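DELTA1-pyrroline-2-carboxylate reductase (Thermococcus litoralis DSM 5473, PDB 6T3E) catalyses the reduction of Delta(1)-pyrroline-2-carboxylate to L-proline, probably with NADH as hydride donor. Local coordinates at residues B[26-30]-B[31-35]; B[40-43]-B[44-48]; B[234-237]-B[238-242]. All blocks are in the same frame, centred on the assembly; numbering follows the deposited sequence.

Contact 1: residues B[26-30]-B[31-35]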
loop_
_atom_site.group_PDB
_atom_site.type_symbol
_atom_site.label_atom_id
_atom_site.label_comp_id
_atom_site.label_asym_id
_atom_site.label_seq_id
_atom_site.Cartn_x
_atom_site.Cartn_y
_atom_site.Cartn_z
ATOM N N LEU B 26 11.475 -1.081 -15.387
ATOM C CA LEU B 26 10.994 -1.978 -16.436
ATOM C C LEU B 26 9.476 -2.061 -16.398
ATOM O O LEU B 26 8.869 -2.062 -15.323
ATOM C CB LEU B 26 11.580 -3.386 -16.294
ATOM C CG LEU B 26 11.165 -4.479 -17.297
ATOM C CD1 LEU B 26 11.766 -4.254 -18.696
ATOM C CD2 LEU B 26 11.530 -5.859 -16.766
ATOM N N LEU B 27 8.869 -2.145 -17.582
ATOM C CA LEU B 27 7.423 -2.233 -17.752
ATOM C C LEU B 27 7.056 -3.586 -18.335
ATOM O O LEU B 27 7.670 -4.032 -19.312
ATOM C CB LEU B 27 6.902 -1.140 -18.681
ATOM C CG LEU B 27 6.087 -0.071 -17.984
ATOM C CD1 LEU B 27 6.998 0.635 -17.003
ATOM C CD2 LEU B 27 5.486 0.890 -19.000
ATOM N N LEU B 28 6.038 -4.216 -17.757
ATOM C CA LEU B 28 5.556 -5.511 -18.208
ATOM C C LEU B 28 4.050 -5.408 -18.369
ATOM O O LEU B 28 3.334 -5.200 -17.386
ATOM C CB LEU B 28 5.931 -6.611 -17.215
ATOM C CG LEU B 28 7.405 -7.018 -17.206
ATOM C CD1 LEU B 28 7.756 -7.822 -15.938
ATOM C CD2 LEU B 28 7.754 -7.802 -18.469
ATOM N N SER B 29 3.577 -5.584 -19.594
ATOM C CA SER B 29 2.171 -5.504 -19.944
ATOM C C SER B 29 1.541 -6.891 -19.898
ATOM O O SER B 29 2.232 -7.907 -19.819
ATOM C CB SER B 29 2.028 -4.886 -21.333
ATOM O OG SER B 29 2.482 -5.802 -22.310
ATOM N N ARG B 30 0.204 -6.923 -19.926
ATOM C CA ARG B 30 -0.497 -8.205 -19.883
ATOM C C ARG B 30 -0.022 -9.123 -21.001
ATOM O O ARG B 30 0.254 -10.306 -20.773
ATOM C CB ARG B 30 -2.013 -7.972 -19.972
ATOM C CG ARG B 30 -2.892 -9.202 -19.712
ATOM C CD ARG B 30 -4.383 -8.824 -19.705
ATOM N NE ARG B 30 -5.163 -9.629 -18.752
ATOM C CZ ARG B 30 -5.541 -10.890 -18.963
ATOM N NH1 ARG B 30 -5.212 -11.511 -20.093
ATOM N NH2 ARG B 30 -6.246 -11.536 -18.045
ATOM N N SER B 31 0.152 -8.569 -22.201
ATOM C CA SER B 31 0.699 -9.340 -23.309
ATOM C C SER B 31 2.090 -9.855 -22.970
ATOM O O SER B 31 2.414 -11.017 -23.243
ATOM C CB SER B 31 0.718 -8.469 -24.570
ATOM O OG SER B 31 1.771 -8.805 -25.455
ATOM N N ASP B 32 2.904 -9.027 -22.312
ATOM C CA ASP B 32 4.221 -9.480 -21.880
ATOM C C ASP B 32 4.111 -10.638 -20.889
ATOM O O ASP B 32 4.790 -11.661 -21.043
ATOM C CB ASP B 32 5.000 -8.307 -21.267
ATOM C CG ASP B 32 5.356 -7.229 -22.297
ATOM O OD1 ASP B 32 5.217 -7.494 -23.515
ATOM O OD2 ASP B 32 5.768 -6.115 -21.891
ATOM N N LEU B 33 3.211 -10.528 -19.904
ATOM C CA LEU B 33 3.156 -11.527 -18.837
ATOM C C LEU B 33 2.595 -12.860 -19.323
ATOM O O LEU B 33 3.063 -13.923 -18.900
ATOM C CB LEU B 33 2.312 -11.014 -17.664
ATOM C CG LEU B 33 2.819 -9.887 -16.753
ATOM C CD1 LEU B 33 4.172 -10.277 -16.135
ATOM C CD2 LEU B 33 2.877 -8.515 -17.413
ATOM N N GLU B 34 1.591 -12.835 -20.200
ATOM C CA GLU B 34 0.954 -14.082 -20.628
ATOM C C GLU B 34 1.980 -14.991 -21.278
ATOM O O GLU B 34 1.937 -16.215 -21.140
ATOM C CB GLU B 34 -0.189 -13.784 -21.602
ATOM C CG GLU B 34 -1.590 -13.818 -21.017
ATOM C CD GLU B 34 -2.630 -13.297 -21.998
ATOM O OE1 GLU B 34 -3.230 -12.235 -21.732
ATOM O OE2 GLU B 34 -2.837 -13.952 -23.039
ATOM N N LYS B 35 2.928 -14.371 -21.960
ATOM C CA LYS B 35 4.031 -15.023 -22.642
ATOM C C LYS B 35 4.988 -15.702 -21.656
ATOM O O LYS B 35 5.458 -16.816 -21.909
ATOM C CB LYS B 35 4.672 -13.912 -23.465
ATOM C CG LYS B 35 5.869 -14.077 -24.323
ATOM C CD LYS B 35 6.103 -12.649 -24.882
ATOM C CE LYS B 35 4.999 -12.325 -25.877
ATOM N NZ LYS B 35 3.676 -11.753 -25.356
#
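A capping box formed by Ser29 and Asp32 starts helix 30-36, just where the chain leaves strand 26-28 of the mixed sheet. Ser29 holds the N-cap position, and its OG accepts from Asp32 N at 3.3 Å. In return Asp32 OD2 takes the amide of Ser29, N to OD2 3.2 Å, in an almost straight bond (176° at the hydrogen). That amide arrives above the carboxylate plane, well out of it. With Asp32 CG beside its own backbone N (chi1 -67°), the carboxylate folds back over the start of the helix, where the helix end would probably stabilise its negative charge.

Right after the cap, Arg30 forms a salt bridge with Glu34, four residues further along the helix: NH1 lies 2.7 Å from Glu34 OE1, and the oxygen sits at the guanidinium edge, near its plane. The carboxylate itself is turned steeply against the guanidinium, their planes 77° apart. Arg30 runs out with CG anti to the backbone N and bends at its third torsion, bringing NH1 round to the glutamate. The backbones of the same two residues are joined as well, Glu34 N to Arg30 O 2.9 Å.

On the buried side Leu28 CB meets Leu33 CD2, although the placing of that methyl is doubtful. Leu33 also packs on Phe129 and Ile130 of helix 128-146 and on Ala334 of helix 324-341, while Leu27 touches Val347 of the second subunit.

Further round the helix, Lys35 curls back on its own turn, and its NZ reaches Ser31 O at 2.6 Å from above the carbonyl plane.

Contact 2: residues B[40-43]-B[44-48]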
loop_
_atom_site.group_PDB
_atom_site.type_symbol
_atom_site.label_atom_id
_atom_site.label_comp_id
_atom_site.label_asym_id
_atom_site.label_seq_id
_atom_site.Cartn_x
_atom_site.Cartn_y
_atom_site.Cartn_z
ATOM N N LYS B 40 1.640 -24.226 -14.186
ATOM C CA LYS B 40 2.479 -25.195 -13.486
ATOM C C LYS B 40 3.618 -24.505 -12.748
ATOM O O LYS B 40 3.945 -24.870 -11.611
ATOM C CB LYS B 40 3.026 -26.222 -14.472
ATOM C CG LYS B 40 3.775 -27.350 -13.809
ATOM C CD LYS B 40 4.171 -28.406 -14.826
ATOM C CE LYS B 40 5.434 -29.121 -14.391
ATOM N NZ LYS B 40 6.157 -28.345 -13.347
ATOM N N GLU B 41 4.215 -23.489 -13.377
ATOM C CA GLU B 41 5.257 -22.699 -12.725
ATOM C C GLU B 41 4.699 -21.942 -11.520
ATOM O O GLU B 41 5.315 -21.918 -10.448
ATOM C CB GLU B 41 5.889 -21.740 -13.734
ATOM C CG GLU B 41 7.068 -22.334 -14.478
ATOM C CD GLU B 41 7.545 -21.463 -15.634
ATOM O OE1 GLU B 41 8.664 -21.716 -16.147
ATOM O OE2 GLU B 41 6.801 -20.533 -16.031
ATOM N N VAL B 42 3.533 -21.304 -11.689
ATOM C CA VAL B 42 2.952 -20.482 -10.629
ATOM C C VAL B 42 2.546 -21.346 -9.449
ATOM O O VAL B 42 2.663 -20.923 -8.289
ATOM C CB VAL B 42 1.753 -19.672 -11.163
ATOM C CG1 VAL B 42 1.265 -18.677 -10.118
ATOM C CG2 VAL B 42 2.144 -18.922 -12.414
ATOM N N ILE B 43 2.073 -22.564 -9.716
ATOM C CA ILE B 43 1.712 -23.467 -8.631
ATOM C C ILE B 43 2.936 -23.775 -7.779
ATOM O O ILE B 43 2.905 -23.652 -6.548
ATOM C CB ILE B 43 1.074 -24.746 -9.199
ATOM C CG1 ILE B 43 -0.383 -24.471 -9.601
ATOM C CG2 ILE B 43 1.209 -25.909 -8.204
ATOM C CD1 ILE B 43 -0.926 -25.433 -10.613
ATOM N N GLU B 44 4.050 -24.120 -8.431
ATOM C CA GLU B 44 5.284 -24.373 -7.697
ATOM C C GLU B 44 5.725 -23.140 -6.923
ATOM O O GLU B 44 6.131 -23.241 -5.759
ATOM C CB GLU B 44 6.388 -24.823 -8.655
ATOM C CG GLU B 44 6.120 -26.162 -9.333
ATOM C CD GLU B 44 7.050 -26.430 -10.509
ATOM O OE1 GLU B 44 8.213 -25.968 -10.484
ATOM O OE2 GLU B 44 6.606 -27.101 -11.464
ATOM N N SER B 45 5.603 -21.960 -7.536
ATOM C CA SER B 45 6.119 -20.744 -6.915
ATOM C C SER B 45 5.283 -20.329 -5.715
ATOM O O SER B 45 5.834 -19.947 -4.675
ATOM C CB SER B 45 6.157 -19.612 -7.938
ATOM O OG SER B 45 6.841 -20.013 -9.108
ATOM N N VAL B 46 3.952 -20.392 -5.837
ATOM C CA VAL B 46 3.091 -20.035 -4.717
ATOM C C VAL B 46 3.287 -21.024 -3.567
ATOM O O VAL B 46 3.259 -20.651 -2.389
ATOM C CB VAL B 46 1.619 -19.959 -5.171
ATOM C CG1 VAL B 46 0.690 -19.961 -3.965
ATOM C CG2 VAL B 46 1.359 -18.718 -6.039
ATOM N N GLU B 47 3.531 -22.294 -3.891
ATOM C CA GLU B 47 3.799 -23.274 -2.844
ATOM C C GLU B 47 5.066 -22.928 -2.070
ATOM O O GLU B 47 5.095 -23.023 -0.836
ATOM C CB GLU B 47 3.913 -24.667 -3.455
ATOM C CG GLU B 47 4.094 -25.758 -2.437
ATOM C CD GLU B 47 3.645 -27.121 -2.957
ATOM O OE1 GLU B 47 3.454 -27.272 -4.201
ATOM O OE2 GLU B 47 3.455 -28.022 -2.107
ATOM N N ARG B 48 6.117 -22.503 -2.774
ATOM C CA ARG B 48 7.364 -22.135 -2.108
ATOM C C ARG B 48 7.199 -20.872 -1.268
ATOM O O ARG B 48 7.818 -20.739 -0.201
ATOM C CB ARG B 48 8.476 -21.945 -3.148
ATOM C CG ARG B 48 9.811 -21.547 -2.533
ATOM C CD ARG B 48 10.539 -20.410 -3.284
ATOM N NE ARG B 48 11.959 -20.317 -2.916
ATOM C CZ ARG B 48 12.421 -20.010 -1.700
ATOM N NH1 ARG B 48 11.582 -19.746 -0.702
ATOM N NH2 ARG B 48 13.734 -19.965 -1.480
#
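Ser45 doubles the grip on Glu41 O, the backbone carbonyl one helical turn before it. Its hydroxyl donates, OG to Glu41 O 2.8 Å, and its amide donates to the same oxygen, N to O 2.9 Å. The two approach differently: the amide comes in the carbonyl plane, whereas the hydroxyl sits above it, 43° out. Setting OG beside the backbone N (chi1 -52°) is what swings the hydroxyl back along the helix to that carbonyl. Exchanging Ser45 for alanine takes away the second donor and would probably leave Glu41 O without its hydroxyl partner, the Ser45 amide remaining.

The regular i to i+4 pattern of helix 39-54 continues around this point. Val46 N bonds to Val42 O at 2.8 Å, and Glu47 N to Ile43 O at 3.0 Å. Lys40 and Glu44 face each other as a salt bridge, but NZ and OE2 are modelled too close together, so its details are doubtful. Glu47 turns its carboxylate to helix 128-146, where it forms a salt bridge with Lys144 and a hydrogen bond with Tyr145.

Packing takes over on the buried side. Val42 CG1 lies 4.1 Å from Val46 CG2, the two branches crossing at a slant one turn apart. Val42 and Ile43 rest on Ala137 of helix 128-146, and Val42 and Ser45 reach Thr330 and Leu333 of helix 324-341.

The helix is amphipathic here, Lys40 and Glu44 exposed and Val42, Ile43 and Val46 buried, and the serine, closing its hydroxyl onto its own helix, presents a satisfied polar group beside the apolar neighbours of helix 324-341.

Contact 3: residues B[234-237]-B[238-242]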
loop_
_atom_site.group_PDB
_atom_site.type_symbol
_atom_site.label_atom_id
_atom_site.label_comp_id
_atom_site.label_asym_id
_atom_site.label_seq_id
_atom_site.Cartn_x
_atom_site.Cartn_y
_atom_site.Cartn_z
ATOM N N GLY B 234 -26.674 -28.719 2.209
ATOM C CA GLY B 234 -27.490 -29.909 2.021
ATOM C C GLY B 234 -27.219 -30.646 0.724
ATOM O O GLY B 234 -27.576 -31.825 0.601
ATOM N N TRP B 235 -26.600 -29.977 -0.253
ATOM C CA TRP B 235 -26.295 -30.588 -1.538
ATOM C C TRP B 235 -24.966 -31.321 -1.557
ATOM O O TRP B 235 -24.786 -32.226 -2.382
ATOM C CB TRP B 235 -26.282 -29.529 -2.643
ATOM C CG TRP B 235 -27.480 -28.634 -2.645
ATOM C CD1 TRP B 235 -28.746 -28.936 -2.200
ATOM C CD2 TRP B 235 -27.533 -27.283 -3.118
ATOM N NE1 TRP B 235 -29.571 -27.853 -2.365
ATOM C CE2 TRP B 235 -28.854 -26.830 -2.934
ATOM C CE3 TRP B 235 -26.594 -26.414 -3.686
ATOM C CZ2 TRP B 235 -29.256 -25.547 -3.298
ATOM C CZ3 TRP B 235 -26.997 -25.138 -4.043
ATOM C CH2 TRP B 235 -28.313 -24.715 -3.839
ATOM N N ILE B 236 -24.035 -30.951 -0.685
ATOM C CA ILE B 236 -22.674 -31.470 -0.760
ATOM C C ILE B 236 -22.632 -32.893 -0.214
ATOM O O ILE B 236 -22.869 -33.120 0.978
ATOM C CB ILE B 236 -21.705 -30.561 0.004
ATOM C CG1 ILE B 236 -22.060 -29.092 -0.258
ATOM C CG2 ILE B 236 -20.286 -30.855 -0.414
ATOM C CD1 ILE B 236 -21.085 -28.090 0.333
ATOM N N ARG B 237 -22.282 -33.846 -1.073
ATOM C CA ARG B 237 -22.084 -35.212 -0.622
ATOM C C ARG B 237 -20.657 -35.379 -0.109
ATOM O O ARG B 237 -19.799 -34.517 -0.298
ATOM C CB ARG B 237 -22.386 -36.213 -1.740
ATOM C CG ARG B 237 -21.704 -35.927 -3.053
ATOM C CD ARG B 237 -21.960 -37.057 -4.042
ATOM N NE ARG B 237 -21.250 -36.854 -5.304
ATOM C CZ ARG B 237 -19.937 -37.001 -5.463
ATOM N NH1 ARG B 237 -19.169 -37.351 -4.437
ATOM N NH2 ARG B 237 -19.387 -36.796 -6.655
ATOM N N GLU B 238 -20.413 -36.491 0.573
ATOM C CA GLU B 238 -19.103 -36.710 1.158
ATOM C C GLU B 238 -18.034 -36.851 0.077
ATOM O O GLU B 238 -18.310 -37.141 -1.094
ATOM C CB GLU B 238 -19.110 -37.942 2.061
ATOM C CG GLU B 238 -20.041 -39.043 1.631
ATOM C CD GLU B 238 -20.051 -40.193 2.624
ATOM O OE1 GLU B 238 -19.520 -41.276 2.287
ATOM O OE2 GLU B 238 -20.580 -40.011 3.744
ATOM N N GLY B 239 -16.796 -36.614 0.492
ATOM C CA GLY B 239 -15.650 -36.775 -0.369
ATOM C C GLY B 239 -15.399 -35.659 -1.351
ATOM O O GLY B 239 -14.481 -35.780 -2.169
ATOM N N THR B 240 -16.161 -34.578 -1.298
ATOM C CA THR B 240 -15.962 -33.471 -2.217
ATOM C C THR B 240 -15.067 -32.420 -1.576
ATOM O O THR B 240 -15.135 -32.181 -0.365
ATOM C CB THR B 240 -17.288 -32.847 -2.647
ATOM O OG1 THR B 240 -17.693 -31.874 -1.678
ATOM C CG2 THR B 240 -18.366 -33.914 -2.813
ATOM N N HIS B 241 -14.226 -31.800 -2.403
ATOM C CA HIS B 241 -13.339 -30.719 -2.000
ATOM C C HIS B 241 -13.828 -29.418 -2.616
ATOM O O HIS B 241 -14.230 -29.392 -3.783
ATOM C CB HIS B 241 -11.893 -30.982 -2.443
ATOM C CG HIS B 241 -11.013 -29.770 -2.359
ATOM N ND1 HIS B 241 -10.567 -29.255 -1.160
ATOM C CD2 HIS B 241 -10.517 -28.960 -3.322
ATOM C CE1 HIS B 241 -9.825 -28.186 -1.388
ATOM N NE2 HIS B 241 -9.774 -27.989 -2.694
ATOM N N ILE B 242 -13.829 -28.349 -1.818
ATOM C CA ILE B 242 -14.372 -27.055 -2.220
ATOM C C ILE B 242 -13.265 -26.016 -2.181
ATOM O O ILE B 242 -12.562 -25.889 -1.172
ATOM C CB ILE B 242 -15.534 -26.604 -1.313
ATOM C CG1 ILE B 242 -16.421 -27.786 -0.929
ATOM C CG2 ILE B 242 -16.349 -25.514 -1.993
ATOM C CD1 ILE B 242 -17.162 -28.375 -2.093
#
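The guanidinium of Arg237 is held by polar groups from beyond the turn and padded by Thr240 within it. NH2 makes a salt bridge with Asp218, and NE gives a weak hydrogen bond to Glu215 O. Over one face of the guanidinium lies the Thr240 methyl, CG2 to NH1 3.9 Å, while Glu238 O stands at the edge near its plane, 3.5 Å from NH1.

Arg237 places CG between its backbone N and carbonyl carbon (chi1 50°) and then runs extended to NE. That route carries the chain over the threonine, and the same methyl also lies 3.9 Å from Arg237 CG. Glu238 starts away from residues 234-237, and its OE1 pairs with Arg313, so the two neighbouring charges take separate partners instead of each other.

On the inner side the contact is mainly packing. Ile236 crosses Thr240 at about a right angle, bringing its CG2 methyl against the threonine hydroxyl oxygen. The same CG2 reaches Ile242 CD1 at 4.3 Å. Thr240 and Ile242 both point toward residues 234-237 and His241 between them away, the usual alternation of an extended chain. Ile315 covers both Ile236 and Thr240.

The backbone from Arg237 to Thr240 makes a type II beta turn. Gly239 occupies its third position with a positive phi of 79°, a conformation that glycine adopts readily. The turn delivers the chain into strand 241-244, within the parallel sheet of the Rossmann-type dinucleotide-binding domain found in the ornithine cyclodeaminase/mu-crystallin family.

Contacts 1 and 2 lie on successive helices, 30-36 and 39-54, with about 7 Å between their nearest atoms, and both pack against helices 128-146 and 324-341. Contact 3 stands apart, its centre about 39 Å from that of contact 1 and on the opposite side of the chain's centre, in the loop that leads into strand 241-244 of the parallel sheet. The first two are partly buried, each with a polar flank and an apolar one; contact 3 is mostly buried. Their chemistry follows: side chains cap a helix start in contact 1 and reinforce a mid-helix carbonyl in contact 2, whereas contact 3 relies on packing round a turn, its charged ends paired elsewhere.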